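Local coordinates for protein arylsulfatase (Pseudoalteromonas sp. MB47, PDB 7AJ0) that hydrolyses sulfate esters of the seaweed polysaccharide fucoidan, probably as an exo-acting, calcium-binding member of the sulfatase family, at residues 165-170 / 174-179; 118-123 / 136-141; 215-218 / 224-227. One frame throughout, in Å; residues are numbered along the deposited sequence.

Contact 1. Residues 165-170 / 174-179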
loop_
_atom_site.group_PDB
_atom_site.type_symbol
_atom_site.label_atom_id
_atom_site.label_comp_id
_atom_site.label_asym_id
_atom_site.label_seq_id
_atom_site.Cartn_x
_atom_site.Cartn_y
_atom_site.Cartn_z
ATOM N N GLY A 165 -19.561 -29.893 32.999
ATOM C CA GLY A 165 -18.586 -29.564 34.019
ATOM C C GLY A 165 -17.738 -28.347 33.734
ATOM O O GLY A 165 -16.606 -28.268 34.221
ATOM N N MET A 166 -18.256 -27.385 32.968
ATOM C CA MET A 166 -17.480 -26.213 32.590
ATOM C C MET A 166 -18.178 -24.891 32.873
ATOM O O MET A 166 -17.579 -23.836 32.640
ATOM C CB MET A 166 -17.116 -26.277 31.097
ATOM C CG MET A 166 -16.227 -27.457 30.744
ATOM S SD MET A 166 -15.895 -27.603 28.980
ATOM C CE MET A 166 -14.875 -26.162 28.707
ATOM N N LEU A 167 -19.408 -24.907 33.364
ATOM C CA LEU A 167 -20.080 -23.670 33.732
ATOM C C LEU A 167 -19.641 -23.228 35.126
ATOM O O LEU A 167 -19.205 -24.044 35.941
ATOM C CB LEU A 167 -21.589 -23.856 33.674
ATOM C CG LEU A 167 -22.175 -24.044 32.272
ATOM C CD1 LEU A 167 -23.692 -24.136 32.325
ATOM C CD2 LEU A 167 -21.748 -22.911 31.343
ATOM N N PRO A 168 -19.744 -21.931 35.423
ATOM C CA PRO A 168 -19.183 -21.429 36.690
ATOM C C PRO A 168 -19.680 -22.155 37.928
ATOM O O PRO A 168 -18.895 -22.379 38.858
ATOM C CB PRO A 168 -19.607 -19.951 36.690
ATOM C CG PRO A 168 -19.725 -19.602 35.242
ATOM C CD PRO A 168 -20.259 -20.841 34.570
ATOM N N HIS A 169 -20.956 -22.531 37.975
ATOM C CA HIS A 169 -21.466 -23.225 39.152
ATOM C C HIS A 169 -20.966 -24.659 39.251
ATOM O O HIS A 169 -21.262 -25.332 40.245
ATOM C CB HIS A 169 -22.994 -23.213 39.156
ATOM C CG HIS A 169 -23.610 -24.136 38.153
ATOM N ND1 HIS A 169 -23.628 -23.861 36.804
ATOM C CD2 HIS A 169 -24.234 -25.328 38.304
ATOM C CE1 HIS A 169 -24.235 -24.846 36.165
ATOM N NE2 HIS A 169 -24.614 -25.747 37.053
ATOM N N GLU A 170 -20.225 -25.139 38.256
ATOM C CA GLU A 170 -19.644 -26.472 38.278
ATOM C C GLU A 170 -18.132 -26.446 38.451
ATOM O O GLU A 170 -17.514 -27.514 38.535
ATOM C CB GLU A 170 -20.008 -27.220 36.988
ATOM C CG GLU A 170 -21.507 -27.298 36.725
ATOM C CD GLU A 170 -21.843 -27.680 35.293
ATOM O OE1 GLU A 170 -21.035 -27.387 34.385
ATOM O OE2 GLU A 170 -22.921 -28.272 35.073
ATOM N N ASP A 174 -20.564 -20.593 43.652
ATOM C CA ASP A 174 -21.797 -21.065 44.270
ATOM C C ASP A 174 -22.999 -20.872 43.355
ATOM O O ASP A 174 -23.948 -21.662 43.404
ATOM C CB ASP A 174 -22.046 -20.335 45.592
ATOM C CG ASP A 174 -20.987 -20.628 46.636
ATOM O OD1 ASP A 174 -20.638 -21.814 46.825
ATOM O OD2 ASP A 174 -20.504 -19.666 47.270
ATOM N N TYR A 175 -22.985 -19.834 42.523
ATOM C CA TYR A 175 -24.151 -19.468 41.733
ATOM C C TYR A 175 -23.712 -18.975 40.366
ATOM O O TYR A 175 -22.780 -18.173 40.264
ATOM C CB TYR A 175 -24.969 -18.385 42.453
ATOM C CG TYR A 175 -26.276 -18.038 41.782
ATOM C CD1 TYR A 175 -27.262 -18.998 41.612
ATOM C CD2 TYR A 175 -26.533 -16.748 41.335
ATOM C CE1 TYR A 175 -28.462 -18.689 41.005
ATOM C CE2 TYR A 175 -27.733 -16.430 40.729
ATOM C CZ TYR A 175 -28.693 -17.405 40.568
ATOM O OH TYR A 175 -29.889 -17.101 39.964
ATOM N N PHE A 176 -24.382 -19.462 39.322
ATOM C CA PHE A 176 -24.203 -18.953 37.972
ATOM C C PHE A 176 -25.553 -18.554 37.394
ATOM O O PHE A 176 -26.561 -19.236 37.611
ATOM C CB PHE A 176 -23.550 -19.977 37.041
ATOM C CG PHE A 176 -23.588 -19.579 35.590
ATOM C CD1 PHE A 176 -22.992 -18.401 35.168
ATOM C CD2 PHE A 176 -24.220 -20.376 34.650
ATOM C CE1 PHE A 176 -23.022 -18.027 33.839
ATOM C CE2 PHE A 176 -24.254 -20.005 33.318
ATOM C CZ PHE A 176 -23.653 -18.827 32.913
ATOM N N TYR A 177 -25.563 -17.449 36.654
ATOM C CA TYR A 177 -26.762 -17.014 35.944
ATOM C C TYR A 177 -26.299 -16.153 34.778
ATOM O O TYR A 177 -25.841 -15.027 34.993
ATOM C CB TYR A 177 -27.697 -16.236 36.864
ATOM C CG TYR A 177 -29.030 -15.903 36.225
ATOM C CD1 TYR A 177 -29.116 -14.975 35.197
ATOM C CD2 TYR A 177 -30.200 -16.518 36.650
ATOM C CE1 TYR A 177 -30.325 -14.673 34.606
ATOM C CE2 TYR A 177 -31.418 -16.218 36.065
ATOM C CZ TYR A 177 -31.472 -15.294 35.046
ATOM O OH TYR A 177 -32.674 -14.987 34.456
ATOM N N GLY A 178 -26.416 -16.667 33.562
ATOM C CA GLY A 178 -26.071 -15.845 32.411
ATOM C C GLY A 178 -25.869 -16.684 31.160
ATOM O O GLY A 178 -26.464 -17.751 31.009
ATOM N N LEU A 179 -25.017 -16.167 30.277
ATOM C CA LEU A 179 -24.831 -16.745 28.956
ATOM C C LEU A 179 -23.713 -17.776 28.987
ATOM O O LEU A 179 -22.567 -17.417 29.287
ATOM C CB LEU A 179 -24.489 -15.665 27.944
ATOM C CG LEU A 179 -25.418 -14.465 27.778
ATOM C CD1 LEU A 179 -25.305 -13.490 28.935
ATOM C CD2 LEU A 179 -25.112 -13.763 26.455
#

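Contact 2. Residues 118-123 / 136-141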
loop_
_atom_site.group_PDB
_atom_site.type_symbol
_atom_site.label_atom_id
_atom_site.label_comp_id
_atom_site.label_asym_id
_atom_site.label_seq_id
_atom_site.Cartn_x
_atom_site.Cartn_y
_atom_site.Cartn_z
ATOM N N SER A 118 -3.427 -23.232 30.372
ATOM C CA SER A 118 -4.607 -24.006 30.729
ATOM C C SER A 118 -5.236 -24.721 29.544
ATOM O O SER A 118 -5.894 -25.751 29.730
ATOM C CB SER A 118 -5.655 -23.092 31.372
ATOM O OG SER A 118 -6.123 -22.122 30.447
ATOM N N GLY A 119 -5.042 -24.210 28.332
ATOM C CA GLY A 119 -5.746 -24.707 27.174
ATOM C C GLY A 119 -7.015 -23.956 26.850
ATOM O O GLY A 119 -7.683 -24.292 25.862
ATOM N N LEU A 120 -7.364 -22.949 27.642
ATOM C CA LEU A 120 -8.597 -22.185 27.462
ATOM C C LEU A 120 -8.390 -21.014 26.506
ATOM O O LEU A 120 -8.669 -19.859 26.826
ATOM C CB LEU A 120 -9.103 -21.708 28.819
ATOM C CG LEU A 120 -9.371 -22.818 29.838
ATOM C CD1 LEU A 120 -9.639 -22.249 31.223
ATOM C CD2 LEU A 120 -10.536 -23.686 29.379
ATOM N N VAL A 121 -7.878 -21.320 25.309
ATOM C CA VAL A 121 -7.735 -20.310 24.268
ATOM C C VAL A 121 -8.957 -20.240 23.363
ATOM O O VAL A 121 -9.105 -19.266 22.610
ATOM C CB VAL A 121 -6.482 -20.566 23.404
ATOM C CG1 VAL A 121 -5.224 -20.511 24.265
ATOM C CG2 VAL A 121 -6.579 -21.908 22.676
ATOM N N ARG A 122 -9.832 -21.240 23.409
ATOM C CA ARG A 122 -11.059 -21.283 22.630
ATOM C C ARG A 122 -12.171 -21.848 23.497
ATOM O O ARG A 122 -11.912 -22.674 24.382
ATOM C CB ARG A 122 -10.908 -22.151 21.372
ATOM C CG ARG A 122 -9.991 -21.567 20.315
ATOM C CD ARG A 122 -9.729 -22.564 19.196
ATOM N NE ARG A 122 -8.892 -21.988 18.147
ATOM C CZ ARG A 122 -9.331 -21.133 17.228
ATOM N NH1 ARG A 122 -10.600 -20.748 17.229
ATOM N NH2 ARG A 122 -8.498 -20.657 16.311
ATOM N N PRO A 123 -13.417 -21.431 23.270
ATOM C CA PRO A 123 -14.537 -22.021 24.027
ATOM C C PRO A 123 -14.793 -23.447 23.568
ATOM O O PRO A 123 -15.001 -23.701 22.378
ATOM C CB PRO A 123 -15.714 -21.091 23.708
ATOM C CG PRO A 123 -15.381 -20.508 22.376
ATOM C CD PRO A 123 -13.873 -20.386 22.329
ATOM N N GLU A 136 -11.345 -29.135 35.378
ATOM C CA GLU A 136 -11.041 -29.980 36.530
ATOM C C GLU A 136 -9.706 -29.579 37.143
ATOM O O GLU A 136 -9.576 -29.474 38.367
ATOM C CB GLU A 136 -11.027 -31.452 36.120
ATOM C CG GLU A 136 -12.378 -31.986 35.665
ATOM C CD GLU A 136 -12.345 -33.470 35.336
ATOM O OE1 GLU A 136 -13.329 -33.977 34.755
ATOM O OE2 GLU A 136 -11.334 -34.131 35.659
ATOM N N LYS A 137 -8.714 -29.309 36.293
ATOM C CA LYS A 137 -7.363 -28.972 36.726
ATOM C C LYS A 137 -7.267 -27.538 37.227
ATOM O O LYS A 137 -6.593 -27.275 38.229
ATOM C CB LYS A 137 -6.414 -29.219 35.550
ATOM C CG LYS A 137 -4.975 -28.775 35.695
ATOM C CD LYS A 137 -4.250 -29.056 34.366
ATOM C CE LYS A 137 -2.808 -28.560 34.344
ATOM N NZ LYS A 137 -1.873 -29.448 35.095
ATOM N N GLU A 138 -7.940 -26.603 36.562
ATOM C CA GLU A 138 -7.856 -25.203 36.951
ATOM C C GLU A 138 -8.606 -24.960 38.261
ATOM O O GLU A 138 -9.504 -25.712 38.646
ATOM C CB GLU A 138 -8.418 -24.309 35.846
ATOM C CG GLU A 138 -7.728 -24.470 34.496
ATOM C CD GLU A 138 -6.235 -24.208 34.561
ATOM O OE1 GLU A 138 -5.470 -24.919 33.873
ATOM O OE2 GLU A 138 -5.829 -23.292 35.308
ATOM N N VAL A 139 -8.221 -23.884 38.944
ATOM C CA VAL A 139 -8.759 -23.537 40.255
ATOM C C VAL A 139 -9.270 -22.103 40.193
ATOM O O VAL A 139 -8.474 -21.155 40.172
ATOM C CB VAL A 139 -7.708 -23.690 41.365
ATOM C CG1 VAL A 139 -8.271 -23.224 42.695
ATOM C CG2 VAL A 139 -7.234 -25.131 41.452
ATOM N N SER A 140 -10.590 -21.941 40.176
ATOM C CA SER A 140 -11.183 -20.615 40.108
ATOM C C SER A 140 -11.180 -19.955 41.485
ATOM O O SER A 140 -11.067 -20.617 42.520
ATOM C CB SER A 140 -12.613 -20.693 39.576
ATOM O OG SER A 140 -13.451 -21.392 40.480
ATOM N N GLN A 141 -11.307 -18.625 41.487
ATOM C CA GLN A 141 -11.412 -17.919 42.760
ATOM C C GLN A 141 -12.723 -18.253 43.459
ATOM O O GLN A 141 -12.801 -18.195 44.690
ATOM C CB GLN A 141 -11.279 -16.408 42.564
ATOM C CG GLN A 141 -12.360 -15.755 41.727
ATOM C CD GLN A 141 -11.938 -15.559 40.283
ATOM O OE1 GLN A 141 -11.829 -16.522 39.526
ATOM N NE2 GLN A 141 -11.693 -14.311 39.896
#

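Contact 3. Residues 215-218 / 224-227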
loop_
_atom_site.group_PDB
_atom_site.type_symbol
_atom_site.label_atom_id
_atom_site.label_comp_id
_atom_site.label_asym_id
_atom_site.label_seq_id
_atom_site.Cartn_x
_atom_site.Cartn_y
_atom_site.Cartn_z
ATOM N N GLY A 215 -31.333 -19.804 25.922
ATOM C CA GLY A 215 -31.494 -18.588 26.697
ATOM C C GLY A 215 -30.458 -18.522 27.807
ATOM O O GLY A 215 -29.402 -19.147 27.727
ATOM N N LEU A 216 -30.790 -17.749 28.838
ATOM C CA LEU A 216 -29.920 -17.626 30.001
ATOM C C LEU A 216 -30.053 -18.868 30.876
ATOM O O LEU A 216 -31.169 -19.337 31.137
ATOM C CB LEU A 216 -30.255 -16.370 30.795
ATOM C CG LEU A 216 -30.182 -15.075 29.991
ATOM C CD1 LEU A 216 -30.456 -13.863 30.861
ATOM C CD2 LEU A 216 -28.827 -14.943 29.317
ATOM N N ILE A 217 -28.921 -19.395 31.323
ATOM C CA ILE A 217 -28.872 -20.625 32.100
ATOM C C ILE A 217 -28.614 -20.280 33.558
ATOM O O ILE A 217 -27.763 -19.437 33.873
ATOM C CB ILE A 217 -27.791 -21.579 31.559
ATOM C CG1 ILE A 217 -28.094 -21.950 30.105
ATOM C CG2 ILE A 217 -27.702 -22.832 32.415
ATOM C CD1 ILE A 217 -29.457 -22.574 29.896
ATOM N N LYS A 218 -29.346 -20.940 34.449
ATOM C CA LYS A 218 -29.257 -20.731 35.889
ATOM C C LYS A 218 -28.748 -22.008 36.533
ATOM O O LYS A 218 -29.212 -23.102 36.195
ATOM C CB LYS A 218 -30.627 -20.342 36.446
ATOM C CG LYS A 218 -30.706 -20.150 37.948
ATOM C CD LYS A 218 -32.170 -20.145 38.367
ATOM C CE LYS A 218 -32.469 -19.097 39.425
ATOM N NZ LYS A 218 -33.943 -18.944 39.612
ATOM N N LYS A 224 -28.664 -28.742 39.087
ATOM C CA LYS A 224 -28.769 -28.906 37.647
ATOM C C LYS A 224 -28.822 -27.553 36.947
ATOM O O LYS A 224 -29.121 -26.520 37.552
ATOM C CB LYS A 224 -30.021 -29.715 37.291
ATOM C CG LYS A 224 -30.021 -31.147 37.802
ATOM C CD LYS A 224 -29.011 -32.012 37.057
ATOM C CE LYS A 224 -27.701 -32.149 37.820
ATOM N NZ LYS A 224 -26.683 -32.902 37.031
ATOM N N ARG A 225 -28.523 -27.576 35.652
ATOM C CA ARG A 225 -28.712 -26.410 34.805
ATOM C C ARG A 225 -30.190 -26.226 34.491
ATOM O O ARG A 225 -30.908 -27.195 34.226
ATOM C CB ARG A 225 -27.932 -26.556 33.501
ATOM C CG ARG A 225 -26.443 -26.724 33.676
ATOM C CD ARG A 225 -25.780 -26.921 32.329
ATOM N NE ARG A 225 -24.349 -27.173 32.449
ATOM C CZ ARG A 225 -23.515 -27.243 31.418
ATOM N NH1 ARG A 225 -23.971 -27.079 30.185
ATOM N NH2 ARG A 225 -22.226 -27.472 31.620
ATOM N N GLU A 226 -30.640 -24.975 34.520
ATOM C CA GLU A 226 -31.996 -24.620 34.140
ATOM C C GLU A 226 -31.950 -23.489 33.122
ATOM O O GLU A 226 -31.062 -22.635 33.162
ATOM C CB GLU A 226 -32.835 -24.160 35.342
ATOM C CG GLU A 226 -32.931 -25.149 36.484
ATOM C CD GLU A 226 -33.693 -24.577 37.667
ATOM O OE1 GLU A 226 -34.370 -23.539 37.490
ATOM O OE2 GLU A 226 -33.610 -25.157 38.771
ATOM N N VAL A 227 -32.921 -23.482 32.212
ATOM C CA VAL A 227 -33.146 -22.341 31.332
ATOM C C VAL A 227 -34.055 -21.386 32.098
ATOM O O VAL A 227 -35.266 -21.594 32.185
ATOM C CB VAL A 227 -33.750 -22.758 29.992
ATOM C CG1 VAL A 227 -34.096 -21.523 29.169
ATOM C CG2 VAL A 227 -32.781 -23.649 29.235
#

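Contact 1. Residues 165-170 / 174-179
Tyr175 meets the other segment through its backbone, where its carbonyl carbon lies 4.5 Å from CB of His169. Its side chain points away from residues 165-170, and its OH is hydrogen-bonded to Glu247 of helix 240-258. At Phe176, the next strand residue, the side chain turns toward the loop and carries most of the contact. Its CG stands anti to the backbone N (chi1 169°), which takes the ring out from the strand to Pro168. One face of the phenyl ring receives CD of Pro168 as a CH-pi contact, 3.8 Å from the ring centroid and 15° off the normal. Pro168 CG slides over the same part of the ring, 3.5 Å from Phe176 CD1. Leu167 CD1 approaches CE2 of Phe176 obliquely, at 4.3 Å, and at the base of the ring ND1 of His169 comes to 3.9 Å from Phe176 CB. On the opposite face the backbone N of Gly178 lies above the plane, toward the rim. An alanine in place of Phe176 is likely to open a gap beside Pro168 and remove the ring that Leu167 CD1 and His169 ND1 touch. The loop that supplies these partners is braced internally: Glu170 N donates to Leu167 O in the 3-10 turn, and Leu167 N returns a bond of 3.1 Å to Glu170 OE1, met on the anti side, 30° out of the carboxylate plane. The connection between the parallel neighbours 151-155 and 175-177 is thus folded back onto the sheet, with Pro168 and Phe176 also touching Leu154. Across the two segments the cohesion is dispersion and CH-pi contact; the polar bonds brace the loop and, since Glu170 OE1 also pairs with Arg225, tie it to the hairpin.

Contact 2. Residues 118-123 / 136-141
The carboxylate of Glu138 is the flat group here, and CB of Ser118 lies over one of its faces, displaced toward OE1. That oxygen is 3.1 Å from Ser118 CB, a close approach of a methylene to a carboxylate, while Glu138 CD is 3.4 Å from the same carbon. The other oxygen, OE2, is in a salt bridge with Arg113, so the charge of this buried acid is probably balanced from outside the two segments. Glu138 reaches the site by folding its chain: after a first torsion of -58° it bends again at chi2, -57°, which turns the carboxylate over Ser118. The bend leaves the aliphatic part of the side chain facing Leu120, whose CD1 stands 4.4 Å from Glu138 CG, a loose apolar touch. Ser118 does not offer its hydroxyl to the acid. Its OG instead accepts from the backbone N of Leu120 at 3.2 Å, closing an ST turn, and is also hydrogen-bonded to Pro115 O. The turn follows the end of helix 115-118, where Gly119 takes up a positive phi that suits glycine. Leu120 then forms the centre of an inverse gamma turn, closed by a weak bond of 3.0 Å from Val121 N to Gly119 O. Past Glu138 the chain enters another helix: Ser140 is its N-cap, with OG accepting from Lys143 N. The contact therefore ties the exit of helix 115-118 to the short link between helices 134-137 and 141-146. Leu120 also touches Ala107 of helix 102-111 and Pro134 and Trp135 of helix 134-137, and Gln141 NE2 is hydrogen-bonded to Tyr263 OH on strand 262-267 of the large mixed sheet.

Contact 3. Residues 215-218 / 224-227
Glu226 O is approached from strand 215-220 by two hydrogens. Lys218 N donates to it over 2.7 Å in a nearly straight bond, 167° at the hydrogen. The CA of Ile217 adds a CA-H...O contact to the same Glu226 oxygen at 3.2 Å. The reciprocal bond, Glu226 N to Lys218 O, measures 2.9 Å. Together these bonds make Lys218 and Glu226 a hydrogen-bonded antiparallel pair of a beta hairpin, and Ile217 with Val227 the adjacent non-hydrogen-bonded pair. On the face that carries the latter two, Ile217 places CD1 3.6 Å from CG2 of Val227, the two side chains meeting at an angle. The other branch of Ile217 stands anti to its backbone N, and there CG2 of Ile217 lies 3.9 Å from CB of Arg225. On the face of Lys218 and Glu226 the two chains run side by side in the same direction, CD of Lys218 lying 4.1 Å from OE1 of Glu226. Their charged ends stay 5.1 Å apart, Lys218 NZ to Glu226 OE1, so the attraction is probably no more than a loose electrostatic one. Arg225 runs extended from CG to NE, carrying its guanidinium away from residues 215-218. Gly215 opens the segment with backbone angles that would jam a CB against the preceding carbonyl. The hairpin is therefore held chiefly by main-chain bonding; the side chains add one compact apolar touch and two opposite charges near each other but not in contact, whose pull is probably slight. Arg225, through the carbonyl oxygens of Ala163 and Glu162 and its salt bridge to Glu170, ties the hairpin to the loop before strand 175-177.

In the fold
Along the chain the order is contact 2, contact 1, contact 3, all in the sulfatase part of the protein. Contacts 1 and 3 have centres 9 Å apart and share the large mixed sheet: strand 175-177 runs parallel to 151-155 and antiparallel to 215-220, and 226-230 continues the sheet beyond. They touch directly, through a probable hydrogen bond between Ile217 N and Gly178 O and the salt bridge of Glu170 with Arg225. Contact 2 joins the exit of helix 115-118 to the link between helices 134-137 and 141-146, its centre about 14 Å from that of contact 1 and 21 Å from that of contact 3, touching neither. The side chain of Leu120 is about 14 Å from the bound calcium ion.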